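Local structure of tRNA dimethylallyltransferase (Bacillus halodurans, 3EXA) at residues A[306-309]-A[310-313]; A[20-23]-A[24-27]; A[162-165]-A[166-170]; A[156-159]-A[160-163]; A[245-248]-A[249-252]. The protein probably catalyses transfer of a dimethylallyl group from dimethylallyl diphosphate onto the adenine at position 37 of tRNAs that read codons beginning with uridine. All blocks are in the same frame, centred on the assembly; numbering follows the deposited sequence.

Contact 1. Residues A[306-309]-A[310-313]; sequences AGKL and EEKS
Lys-308 and Lys-312 lie alongside each other, one turn apart on the long C-terminal alpha-helix 294-317. This helix packs on the parallel sheet of a P-loop-type alpha/beta fold. The tight side belongs to Leu-309. It is buried, and its side chain leaves the local contact to rest on Val-193 of strand 191-198 and Val-6 of strand 4-9. Its carbonyl O takes the amide N of Ser-313 at 3.0 Å. The Glu-310 and Glu-311 side is exposed and looser. Glu-310 reaches back only with CB, 3.5 Å from Gly-307 O, and bends its carboxylate outward. Glu-311 places CG 3.4 Å from Lys-308 O. That position follows from a first torsion of 77°, which sets CG between the backbone N and the carbonyl carbon. The two lysines lie on a partly exposed side. Lys-308 is extended throughout, whereas Lys-312 bends at its last two torsions. Their aliphatic parts meet at Lys-308 CG and Lys-312 CD, 3.8 Å apart. The ammonium groups are like charges, 5.3 Å from NZ to NZ, and probably repel mildly. Lys-312 CG sits 3.1 Å from Lys-308 O, whose bonding partner is the amide N of Lys-312.

Contact 2. Residues A[20-23]-A[24-27]; sequences SVML and AKRL
The amide N of Ala-24 bonds to Ser-20 O at 3.0 Å, a regular turn of helix 16-25. One residue later the helix frays. Lys-25 N reaches Val-21 O at 3.1 Å, but the bond is weak, with an N-H...O angle of only 127°. By Leu-27 the chain has left helical geometry, with phi at -125°. Met-22, a selenomethionine, and Lys-25 run side by side in the same direction. Met-22 bends at its second and third torsions, and this brings its terminal CE to Lys-25 CE at 3.4 Å, tighter than usual for two carbons. The SE atom lies behind, 4.0 Å from Lys-25 CD. Nearer its base, the lysine chain brings CG to within 3.0 Å of Val-21 O. Lys-25 NZ then goes on to a salt bridge with Asp-56. Arg-26 lays CD 3.3 Å from Met-22 O, and Leu-27 brings CB to 3.0 Å from Leu-23 O. The P-loop (Walker A), predicted to bind ATP, runs into the start of this helix. Ser-20 OG bonds back to the carbonyls of Lys-16 and Thr-17, the last residues of that motif. Leu-23 packs between the sheet, at Ile-8 of strand 4-9 and Phe-96 of strand 94-98, and Ile-298 of helix 294-317. Leu-27 touches strand 94-98 at Leu-94 and helix 294-317 at His-302.

Contact 3. Residues A[162-165]-A[166-170]; sequences VIRA and LEIIK
Ile-168 pushes its terminal CD1 against the bent side chain of Arg-164, 3.3 Å from NH1 and 3.8 Å from CD. The methyl meets the guanidinium at a slant. Arg-164 folds at its second and third torsions, and this curls the guanidinium back, so that NH1 and CD both lie near the methyl. The same NH1 donates a hydrogen bond to Thr-172 O of the second subunit. Ile-168 packs on Thr-172 of that subunit as well. Both residues thus also touch the second subunit of the crystallographic assembly. On another side of helix 159-171, Glu-167 crosses Ile-163. Its CG lies 3.1 Å from Ile-163 O. From there the extended chain carries OE2 to the methyl CG2 of Ile-163, at 3.6 Å. The other oxygen, OE1, forms a long, weak ion pair with Arg-124. An alanine in place of Glu-167 would probably leave Arg-124 without this charge and bare one flank of Ile-163 CG2. The apolar side begins with Val-162 and Leu-166, which point the same way and touch at CG1 and CD1, 4.2 Å apart. One turn on, Ile-169 sets CG1 3.1 Å from Ala-165 O. Residues 162-164 belong to a region that interacts with substrate tRNA in relatives. The helix lies against two others. Val-162, Leu-166 and Ile-169 fit onto Leu-139 and Leu-143 of helix 136-144, while Ile-163 and Leu-166 reach Leu-127 of helix 121-133.

Contact 4. Residues A[156-159]-A[160-163]; sequences PNNY and RRVI
Tyr-159 turns its ring back toward the amide of Arg-160, which meets it at a slant. Its first torsion, 71°, puts CG between the backbone N and the carbonyl carbon. CB lies 3.3 Å from Arg-160 N, and ring CG is closer still, at 3.1 Å from the same N. Further out, CD2 meets the CD1 methyl of Ile-163 at 4.2 Å, at the ring edge. CE2 comes to Arg-160 NH1 at 3.7 Å, with ring and guanidinium planes 72° apart. The ring packs on Val-131 and Val-136 of its own chain and on Leu-103 of the second subunit. This is the first turn of helix 159-171, with Asn-158 as N-cap residue and centre of an inverse gamma turn. Asn-158 O accepts Val-162 N at 3.2 Å, and Tyr-159 O accepts Ile-163 N at 2.8 Å. The Asn-158 amide stands across Arg-161. Its OD1 is 3.5 Å from Arg-161 N, while ND2 lies 3.6 Å from Arg-161 CD. A glycine at Asn-158 would probably uncover Arg-161 CB and CD and let that extended chain swing more freely. Arg-160 bends at its second and third torsions, and its NH2 forms a salt bridge with Glu-128 of helix 121-133.

Contact 5. Residues A[245-248]-A[249-252]; sequences EMYD and YLDG
The Tyr-249 ring has the carbonyl O of Met-246 at its edge, near the ring plane and 4.0 Å from CD2. The Tyr-247 ring is met obliquely by the CD2 methyl of Leu-250, 4.5 Å from its own CD2. The same ring stacks edge-to-face with Tyr-228, and its OH bonds to Ile-232 O. The third flat group is the Asp-251 carboxylate. Its CG lies 3.2 Å from Tyr-247 O, and its two oxygens are equally far from that carbonyl. The first torsion, -81°, turns CG away from its own carbonyl carbon and back over the previous turn. Between these groups runs the end of helix 244-251. Leu-250 N bonds to Met-246 O at 2.8 Å and almost straight, at 169°. Gly-252 closes the helix in a Schellman motif with positive phi, its N bonded to Tyr-249 O at 2.7 Å. Asp-251 and Asp-248 hold like charges, 5.0 Å apart between their OD1 atoms. The carboxylate of Asp-251 also sits by the carbonyl end of the helix, which is probably unfavourable for a negative charge. The salt bridge from Asp-251 OD1 to Arg-233 and the bond from OD2 to Tyr-228 OH probably offset both effects.

Each contact lies on a helix or at its end, and along the chain they come in the order 2, 4, 3, 5, 1. Contacts 1 and 2 lie on helices 294-317 and 16-25, beside the parallel sheet, with centres about 16 Å apart. Both touch strand 4-9, which leads to the P-loop. Contacts 3 and 4 overlap at Val-162 and Ile-163 on helix 159-171, with centres about 10 Å apart. That helix packs on helices 121-133 and 136-144, and both contacts touch the second subunit. Contact 5 ends helix 244-251, about 40 Å from contact 2 and 45 Å from contact 3, centre to centre. The contacts thus sample three separate parts of the enzyme.

Contact 1. Residues A[306-309]-A[310-313]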
loop_
_atom_site.group_PDB
_atom_site.type_symbol
_atom_site.label_atom_id
_atom_site.label_comp_id
_atom_site.label_asym_id
_atom_site.label_seq_id
_atom_site.Cartn_x
_atom_site.Cartn_y
_atom_site.Cartn_z
ATOM N N ALA A 306 30.280 22.125 22.571
ATOM C CA ALA A 306 30.717 23.303 21.830
ATOM C C ALA A 306 31.899 22.973 20.921
ATOM O O ALA A 306 31.939 23.405 19.770
ATOM C CB ALA A 306 31.099 24.432 22.799
ATOM N N GLY A 307 32.857 22.201 21.437
ATOM C CA GLY A 307 34.016 21.830 20.643
ATOM C C GLY A 307 33.679 20.953 19.448
ATOM O O GLY A 307 34.020 21.296 18.316
ATOM N N LYS A 308 33.000 19.833 19.681
ATOM C CA LYS A 308 32.658 18.921 18.586
ATOM C C LYS A 308 31.860 19.617 17.489
ATOM O O LYS A 308 32.086 19.362 16.309
ATOM C CB LYS A 308 31.879 17.707 19.103
ATOM C CG LYS A 308 31.733 16.571 18.089
ATOM C CD LYS A 308 30.901 15.429 18.673
ATOM C CE LYS A 308 30.709 14.256 17.697
ATOM N NZ LYS A 308 29.888 13.156 18.292
ATOM N N LEU A 309 30.932 20.495 17.863
ATOM C CA LEU A 309 30.150 21.209 16.855
ATOM C C LEU A 309 31.061 22.041 15.958
ATOM O O LEU A 309 30.879 22.076 14.742
ATOM C CB LEU A 309 29.112 22.119 17.513
ATOM C CG LEU A 309 27.854 21.429 18.041
ATOM C CD1 LEU A 309 26.991 22.441 18.777
ATOM C CD2 LEU A 309 27.099 20.807 16.876
ATOM N N GLU A 310 32.043 22.701 16.566
ATOM C CA GLU A 310 32.986 23.538 15.829
ATOM C C GLU A 310 33.963 22.758 14.964
ATOM O O GLU A 310 34.269 23.181 13.855
ATOM C CB GLU A 310 33.800 24.413 16.777
ATOM C CG GLU A 310 34.737 25.360 16.049
ATOM C CD GLU A 310 33.980 26.356 15.191
ATOM O OE1 GLU A 310 34.625 27.193 14.518
ATOM O OE2 GLU A 310 32.732 26.299 15.193
ATOM N N GLU A 311 34.480 21.642 15.465
ATOM C CA GLU A 311 35.417 20.883 14.655
ATOM C C GLU A 311 34.699 20.187 13.499
ATOM O O GLU A 311 35.302 19.951 12.449
ATOM C CB GLU A 311 36.179 19.858 15.495
ATOM C CG GLU A 311 35.375 18.641 15.839
ATOM C CD GLU A 311 36.218 17.566 16.486
ATOM O OE1 GLU A 311 37.281 17.230 15.928
ATOM O OE2 GLU A 311 35.812 17.051 17.547
ATOM N N LYS A 312 33.420 19.861 13.678
ATOM C CA LYS A 312 32.664 19.217 12.604
ATOM C C LYS A 312 32.362 20.287 11.567
ATOM O O LYS A 312 32.422 20.035 10.367
ATOM C CB LYS A 312 31.359 18.601 13.131
ATOM C CG LYS A 312 31.566 17.344 13.969
ATOM C CD LYS A 312 30.278 16.891 14.642
ATOM C CE LYS A 312 29.281 16.296 13.661
ATOM N NZ LYS A 312 29.653 14.915 13.251
ATOM N N SER A 313 32.049 21.486 12.041
ATOM C CA SER A 313 31.765 22.586 11.140
ATOM C C SER A 313 33.021 22.907 10.323
ATOM O O SER A 313 32.944 23.070 9.106
ATOM C CB SER A 313 31.312 23.818 11.926
ATOM O OG SER A 313 30.980 24.884 11.054
#

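Contact 2. Residues A[20-23]-A[24-27]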
loop_
_atom_site.group_PDB
_atom_site.type_symbol
_atom_site.label_atom_id
_atom_site.label_comp_id
_atom_site.label_asym_id
_atom_site.label_seq_id
_atom_site.Cartn_x
_atom_site.Cartn_y
_atom_site.Cartn_z
ATOM N N SER A 20 19.987 20.299 30.212
ATOM C CA SER A 20 19.666 20.806 28.886
ATOM C C SER A 20 19.338 22.299 28.856
ATOM O O SER A 20 19.696 22.982 27.906
ATOM C CB SER A 20 18.508 20.011 28.264
ATOM O OG SER A 20 17.340 20.079 29.059
ATOM N N VAL A 21 18.666 22.823 29.875
ATOM C CA VAL A 21 18.349 24.243 29.848
ATOM C C VAL A 21 19.599 25.068 30.106
ATOM O O VAL A 21 19.714 26.185 29.612
ATOM C CB VAL A 21 17.282 24.627 30.895
ATOM C CG1 VAL A 21 16.122 23.634 30.843
ATOM C CG2 VAL A 21 17.896 24.664 32.274
HETATM N N MSE A 22 20.529 24.518 30.884
HETATM C CA MSE A 22 21.775 25.215 31.205
HETATM C C MSE A 22 22.698 25.213 29.994
HETATM O O MSE A 22 23.453 26.152 29.779
HETATM C CB MSE A 22 22.483 24.553 32.395
HETATM C CG MSE A 22 21.801 24.751 33.771
HETATM SE SE MSE A 22 21.562 26.603 34.407
HETATM C CE MSE A 22 19.612 26.705 34.492
ATOM N N LEU A 23 22.634 24.146 29.210
ATOM C CA LEU A 23 23.442 24.050 28.021
ATOM C C LEU A 23 22.892 24.987 26.957
ATOM O O LEU A 23 23.646 25.610 26.215
ATOM C CB LEU A 23 23.434 22.621 27.493
ATOM C CG LEU A 23 24.370 21.663 28.214
ATOM C CD1 LEU A 23 24.228 20.281 27.618
ATOM C CD2 LEU A 23 25.808 22.151 28.078
ATOM N N ALA A 24 21.572 25.092 26.889
ATOM C CA ALA A 24 20.930 25.941 25.891
ATOM C C ALA A 24 21.083 27.428 26.191
ATOM O O ALA A 24 20.950 28.269 25.297
ATOM C CB ALA A 24 19.455 25.581 25.772
ATOM N N LYS A 25 21.365 27.749 27.448
ATOM C CA LYS A 25 21.543 29.134 27.857
ATOM C C LYS A 25 22.845 29.705 27.315
ATOM O O LYS A 25 22.858 30.747 26.657
ATOM C CB LYS A 25 21.531 29.240 29.382
ATOM C CG LYS A 25 20.160 29.089 30.006
ATOM C CD LYS A 25 20.272 29.045 31.515
ATOM C CE LYS A 25 18.905 29.033 32.173
ATOM N NZ LYS A 25 18.182 30.322 31.957
ATOM N N ARG A 26 23.946 29.021 27.583
ATOM C CA ARG A 26 25.237 29.499 27.110
ATOM C C ARG A 26 25.524 29.081 25.670
ATOM O O ARG A 26 26.608 29.332 25.152
ATOM C CB ARG A 26 26.342 29.000 28.042
ATOM C CG ARG A 26 26.288 27.516 28.289
ATOM C CD ARG A 26 26.595 27.176 29.744
ATOM N NE ARG A 26 28.017 27.180 30.085
ATOM C CZ ARG A 26 28.498 26.677 31.220
ATOM N NH1 ARG A 26 29.803 26.702 31.479
ATOM N NH2 ARG A 26 27.660 26.141 32.100
ATOM N N LEU A 27 24.547 28.463 25.017
ATOM C CA LEU A 27 24.722 28.026 23.643
ATOM C C LEU A 27 23.613 28.601 22.773
ATOM O O LEU A 27 23.406 28.154 21.646
ATOM C CB LEU A 27 24.702 26.499 23.583
ATOM C CG LEU A 27 25.925 25.776 22.992
ATOM C CD1 LEU A 27 27.202 26.288 23.623
ATOM C CD2 LEU A 27 25.786 24.283 23.227
#

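Contact 3. Residues A[162-165]-A[166-170]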
loop_
_atom_site.group_PDB
_atom_site.type_symbol
_atom_site.label_atom_id
_atom_site.label_comp_id
_atom_site.label_asym_id
_atom_site.label_seq_id
_atom_site.Cartn_x
_atom_site.Cartn_y
_atom_site.Cartn_z
ATOM N N VAL A 162 -3.906 -16.416 -6.495
ATOM C CA VAL A 162 -2.516 -16.630 -6.873
ATOM C C VAL A 162 -1.887 -15.278 -7.184
ATOM O O VAL A 162 -0.737 -15.026 -6.841
ATOM C CB VAL A 162 -2.410 -17.557 -8.100
ATOM C CG1 VAL A 162 -0.977 -17.585 -8.630
ATOM C CG2 VAL A 162 -2.853 -18.960 -7.713
ATOM N N ILE A 163 -2.635 -14.397 -7.828
ATOM C CA ILE A 163 -2.093 -13.077 -8.122
ATOM C C ILE A 163 -1.806 -12.348 -6.808
ATOM O O ILE A 163 -0.809 -11.647 -6.677
ATOM C CB ILE A 163 -3.079 -12.240 -8.962
ATOM C CG1 ILE A 163 -3.064 -12.744 -10.407
ATOM C CG2 ILE A 163 -2.718 -10.757 -8.882
ATOM C CD1 ILE A 163 -4.027 -12.049 -11.311
ATOM N N ARG A 164 -2.699 -12.516 -5.842
ATOM C CA ARG A 164 -2.549 -11.880 -4.540
ATOM C C ARG A 164 -1.248 -12.331 -3.876
ATOM O O ARG A 164 -0.507 -11.520 -3.326
ATOM C CB ARG A 164 -3.749 -12.240 -3.664
ATOM C CG ARG A 164 -3.562 -11.989 -2.178
ATOM C CD ARG A 164 -3.474 -10.509 -1.848
ATOM N NE ARG A 164 -4.493 -10.118 -0.875
ATOM C CZ ARG A 164 -4.651 -10.679 0.321
ATOM N NH1 ARG A 164 -3.858 -11.671 0.711
ATOM N NH2 ARG A 164 -5.611 -10.253 1.130
ATOM N N ALA A 165 -0.975 -13.630 -3.935
ATOM C CA ALA A 165 0.235 -14.190 -3.335
ATOM C C ALA A 165 1.501 -13.618 -3.961
ATOM O O ALA A 165 2.462 -13.305 -3.259
ATOM C CB ALA A 165 0.232 -15.705 -3.476
ATOM N N LEU A 166 1.506 -13.487 -5.281
ATOM C CA LEU A 166 2.675 -12.964 -5.968
ATOM C C LEU A 166 2.890 -11.477 -5.681
ATOM O O LEU A 166 4.024 -11.002 -5.687
ATOM C CB LEU A 166 2.554 -13.200 -7.481
ATOM C CG LEU A 166 2.424 -14.664 -7.954
ATOM C CD1 LEU A 166 1.929 -14.713 -9.399
ATOM C CD2 LEU A 166 3.761 -15.371 -7.825
ATOM N N GLU A 167 1.815 -10.734 -5.424
ATOM C CA GLU A 167 1.970 -9.309 -5.147
ATOM C C GLU A 167 2.540 -9.114 -3.749
ATOM O O GLU A 167 3.396 -8.259 -3.532
ATOM C CB GLU A 167 0.633 -8.559 -5.245
ATOM C CG GLU A 167 -0.087 -8.621 -6.590
ATOM C CD GLU A 167 -1.292 -7.683 -6.645
ATOM O OE1 GLU A 167 -1.095 -6.468 -6.845
ATOM O OE2 GLU A 167 -2.437 -8.148 -6.472
ATOM N N ILE A 168 2.048 -9.907 -2.802
ATOM C CA ILE A 168 2.514 -9.819 -1.426
ATOM C C ILE A 168 4.007 -10.129 -1.351
ATOM O O ILE A 168 4.749 -9.474 -0.615
ATOM C CB ILE A 168 1.746 -10.790 -0.513
ATOM C CG1 ILE A 168 0.306 -10.286 -0.325
ATOM C CG2 ILE A 168 2.463 -10.927 0.821
ATOM C CD1 ILE A 168 -0.566 -11.159 0.582
ATOM N N ILE A 169 4.443 -11.118 -2.129
ATOM C CA ILE A 169 5.848 -11.529 -2.161
ATOM C C ILE A 169 6.716 -10.412 -2.729
ATOM O O ILE A 169 7.767 -10.081 -2.169
ATOM C CB ILE A 169 6.026 -12.824 -3.005
ATOM C CG1 ILE A 169 5.355 -13.998 -2.278
ATOM C CG2 ILE A 169 7.510 -13.099 -3.258
ATOM C CD1 ILE A 169 5.290 -15.303 -3.068
ATOM N N LYS A 170 6.266 -9.830 -3.836
ATOM C CA LYS A 170 6.981 -8.736 -4.482
ATOM C C LYS A 170 7.141 -7.564 -3.509
ATOM O O LYS A 170 8.053 -6.756 -3.652
ATOM C CB LYS A 170 6.226 -8.268 -5.731
ATOM C CG LYS A 170 6.942 -7.175 -6.527
ATOM C CD LYS A 170 5.980 -6.064 -6.963
ATOM C CE LYS A 170 5.420 -5.291 -5.763
ATOM N NZ LYS A 170 4.294 -4.377 -6.128
#

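Contact 4. Residues A[156-159]-A[160-163]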
loop_
_atom_site.group_PDB
_atom_site.type_symbol
_atom_site.label_atom_id
_atom_site.label_comp_id
_atom_site.label_asym_id
_atom_site.label_seq_id
_atom_site.Cartn_x
_atom_site.Cartn_y
_atom_site.Cartn_z
ATOM N N PRO A 156 -4.953 -24.119 -8.622
ATOM C CA PRO A 156 -4.508 -23.326 -9.772
ATOM C C PRO A 156 -5.601 -22.522 -10.503
ATOM O O PRO A 156 -5.301 -21.510 -11.137
ATOM C CB PRO A 156 -3.799 -24.363 -10.657
ATOM C CG PRO A 156 -4.408 -25.669 -10.248
ATOM C CD PRO A 156 -4.568 -25.535 -8.768
ATOM N N ASN A 157 -6.856 -22.956 -10.398
ATOM C CA ASN A 157 -7.981 -22.255 -11.037
ATOM C C ASN A 157 -8.350 -20.982 -10.258
ATOM O O ASN A 157 -9.157 -20.166 -10.711
ATOM C CB ASN A 157 -9.226 -23.166 -11.121
ATOM C CG ASN A 157 -9.201 -24.118 -12.322
ATOM O OD1 ASN A 157 -8.289 -24.926 -12.473
ATOM N ND2 ASN A 157 -10.221 -24.025 -13.174
ATOM N N ASN A 158 -7.768 -20.815 -9.078
ATOM C CA ASN A 158 -8.057 -19.635 -8.274
ATOM C C ASN A 158 -6.975 -18.590 -8.542
ATOM O O ASN A 158 -6.275 -18.176 -7.629
ATOM C CB ASN A 158 -8.064 -20.004 -6.788
ATOM C CG ASN A 158 -8.750 -18.960 -5.928
ATOM O OD1 ASN A 158 -9.101 -17.875 -6.402
ATOM N ND2 ASN A 158 -8.944 -19.280 -4.652
ATOM N N TYR A 159 -6.856 -18.167 -9.799
ATOM C CA TYR A 159 -5.852 -17.195 -10.213
ATOM C C TYR A 159 -5.898 -15.889 -9.435
ATOM O O TYR A 159 -4.881 -15.201 -9.300
ATOM C CB TYR A 159 -5.993 -16.875 -11.697
ATOM C CG TYR A 159 -7.224 -16.055 -12.036
ATOM C CD1 TYR A 159 -8.425 -16.673 -12.395
ATOM C CD2 TYR A 159 -7.182 -14.655 -12.007
ATOM C CE1 TYR A 159 -9.552 -15.920 -12.722
ATOM C CE2 TYR A 159 -8.303 -13.891 -12.328
ATOM C CZ TYR A 159 -9.484 -14.528 -12.689
ATOM O OH TYR A 159 -10.580 -13.763 -13.039
ATOM N N ARG A 160 -7.074 -15.532 -8.938
ATOM C CA ARG A 160 -7.215 -14.299 -8.180
ATOM C C ARG A 160 -6.385 -14.374 -6.904
ATOM O O ARG A 160 -5.697 -13.419 -6.538
ATOM C CB ARG A 160 -8.683 -14.055 -7.825
ATOM C CG ARG A 160 -9.023 -12.586 -7.766
ATOM C CD ARG A 160 -8.830 -11.973 -9.142
ATOM N NE ARG A 160 -8.247 -10.635 -9.077
ATOM C CZ ARG A 160 -7.991 -9.884 -10.142
ATOM N NH1 ARG A 160 -8.265 -10.336 -11.362
ATOM N NH2 ARG A 160 -7.463 -8.681 -9.987
ATOM N N ARG A 161 -6.453 -15.520 -6.236
ATOM C CA ARG A 161 -5.715 -15.736 -5.001
ATOM C C ARG A 161 -4.225 -15.957 -5.287
ATOM O O ARG A 161 -3.379 -15.713 -4.431
ATOM C CB ARG A 161 -6.307 -16.932 -4.253
ATOM C CG ARG A 161 -5.727 -17.174 -2.872
ATOM C CD ARG A 161 -6.505 -18.273 -2.154
ATOM N NE ARG A 161 -5.881 -18.671 -0.891
ATOM C CZ ARG A 161 -6.406 -19.552 -0.044
ATOM N NH1 ARG A 161 -7.570 -20.131 -0.317
ATOM N NH2 ARG A 161 -5.766 -19.856 1.078
ATOM N N VAL A 162 -3.906 -16.416 -6.495
ATOM C CA VAL A 162 -2.516 -16.630 -6.873
ATOM C C VAL A 162 -1.887 -15.278 -7.184
ATOM O O VAL A 162 -0.737 -15.026 -6.841
ATOM C CB VAL A 162 -2.410 -17.557 -8.100
ATOM C CG1 VAL A 162 -0.977 -17.585 -8.630
ATOM C CG2 VAL A 162 -2.853 -18.960 -7.713
ATOM N N ILE A 163 -2.635 -14.397 -7.828
ATOM C CA ILE A 163 -2.093 -13.077 -8.122
ATOM C C ILE A 163 -1.806 -12.348 -6.808
ATOM O O ILE A 163 -0.809 -11.647 -6.677
ATOM C CB ILE A 163 -3.079 -12.240 -8.962
ATOM C CG1 ILE A 163 -3.064 -12.744 -10.407
ATOM C CG2 ILE A 163 -2.718 -10.757 -8.882
ATOM C CD1 ILE A 163 -4.027 -12.049 -11.311
#

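Contact 5. Residues A[245-248]-A[249-252]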
loop_
_atom_site.group_PDB
_atom_site.type_symbol
_atom_site.label_atom_id
_atom_site.label_comp_id
_atom_site.label_asym_id
_atom_site.label_seq_id
_atom_site.Cartn_x
_atom_site.Cartn_y
_atom_site.Cartn_z
ATOM N N GLU A 245 -1.434 1.870 34.928
ATOM C CA GLU A 245 -1.491 1.252 36.242
ATOM C C GLU A 245 -2.674 1.790 37.036
ATOM O O GLU A 245 -3.396 1.034 37.695
ATOM C CB GLU A 245 -0.207 1.500 37.012
ATOM C CG GLU A 245 1.026 0.897 36.363
ATOM C CD GLU A 245 1.619 1.753 35.262
ATOM O OE1 GLU A 245 1.289 2.963 35.176
ATOM O OE2 GLU A 245 2.443 1.214 34.488
HETATM N N MSE A 246 -2.883 3.097 36.977
HETATM C CA MSE A 246 -4.004 3.685 37.689
HETATM C C MSE A 246 -5.322 3.174 37.092
HETATM O O MSE A 246 -6.284 2.924 37.816
HETATM C CB MSE A 246 -3.936 5.215 37.628
HETATM C CG MSE A 246 -2.755 5.802 38.390
HETATM SE SE MSE A 246 -2.678 5.248 40.276
HETATM C CE MSE A 246 -1.121 4.077 40.176
ATOM N N TYR A 247 -5.369 2.994 35.776
ATOM C CA TYR A 247 -6.590 2.498 35.162
ATOM C C TYR A 247 -6.969 1.102 35.675
ATOM O O TYR A 247 -8.150 0.810 35.879
ATOM C CB TYR A 247 -6.473 2.504 33.638
ATOM C CG TYR A 247 -6.965 3.782 32.991
ATOM C CD1 TYR A 247 -7.793 3.730 31.873
ATOM C CD2 TYR A 247 -6.607 5.040 33.485
ATOM C CE1 TYR A 247 -8.260 4.887 31.255
ATOM C CE2 TYR A 247 -7.071 6.212 32.865
ATOM C CZ TYR A 247 -7.901 6.116 31.745
ATOM O OH TYR A 247 -8.390 7.238 31.109
ATOM N N ASP A 248 -5.991 0.228 35.886
ATOM C CA ASP A 248 -6.321 -1.090 36.431
ATOM C C ASP A 248 -6.927 -0.895 37.818
ATOM O O ASP A 248 -7.882 -1.576 38.187
ATOM C CB ASP A 248 -5.079 -1.977 36.540
ATOM C CG ASP A 248 -4.661 -2.548 35.207
ATOM O OD1 ASP A 248 -5.468 -3.260 34.569
ATOM O OD2 ASP A 248 -3.519 -2.287 34.789
ATOM N N TYR A 249 -6.361 0.028 38.592
ATOM C CA TYR A 249 -6.881 0.313 39.928
ATOM C C TYR A 249 -8.323 0.818 39.827
ATOM O O TYR A 249 -9.216 0.322 40.515
ATOM C CB TYR A 249 -6.026 1.373 40.640
ATOM C CG TYR A 249 -6.749 2.037 41.797
ATOM C CD1 TYR A 249 -7.083 1.312 42.944
ATOM C CD2 TYR A 249 -7.143 3.380 41.727
ATOM C CE1 TYR A 249 -7.791 1.899 43.990
ATOM C CE2 TYR A 249 -7.855 3.979 42.770
ATOM C CZ TYR A 249 -8.175 3.227 43.898
ATOM O OH TYR A 249 -8.882 3.781 44.935
ATOM N N LEU A 250 -8.535 1.811 38.967
ATOM C CA LEU A 250 -9.858 2.397 38.767
ATOM C C LEU A 250 -10.874 1.356 38.284
ATOM O O LEU A 250 -12.059 1.457 38.588
ATOM C CB LEU A 250 -9.757 3.554 37.763
ATOM C CG LEU A 250 -9.715 5.009 38.244
ATOM C CD1 LEU A 250 -9.248 5.122 39.677
ATOM C CD2 LEU A 250 -8.817 5.796 37.298
ATOM N N ASP A 251 -10.397 0.370 37.525
ATOM C CA ASP A 251 -11.235 -0.712 37.017
ATOM C C ASP A 251 -11.505 -1.682 38.156
ATOM O O ASP A 251 -12.392 -2.528 38.059
ATOM C CB ASP A 251 -10.527 -1.482 35.897
ATOM C CG ASP A 251 -10.628 -0.801 34.548
ATOM O OD1 ASP A 251 -9.948 -1.271 33.606
ATOM O OD2 ASP A 251 -11.388 0.188 34.420
ATOM N N GLY A 252 -10.713 -1.579 39.219
ATOM C CA GLY A 252 -10.886 -2.452 40.364
ATOM C C GLY A 252 -10.243 -3.812 40.194
ATOM O O GLY A 252 -10.639 -4.775 40.850
#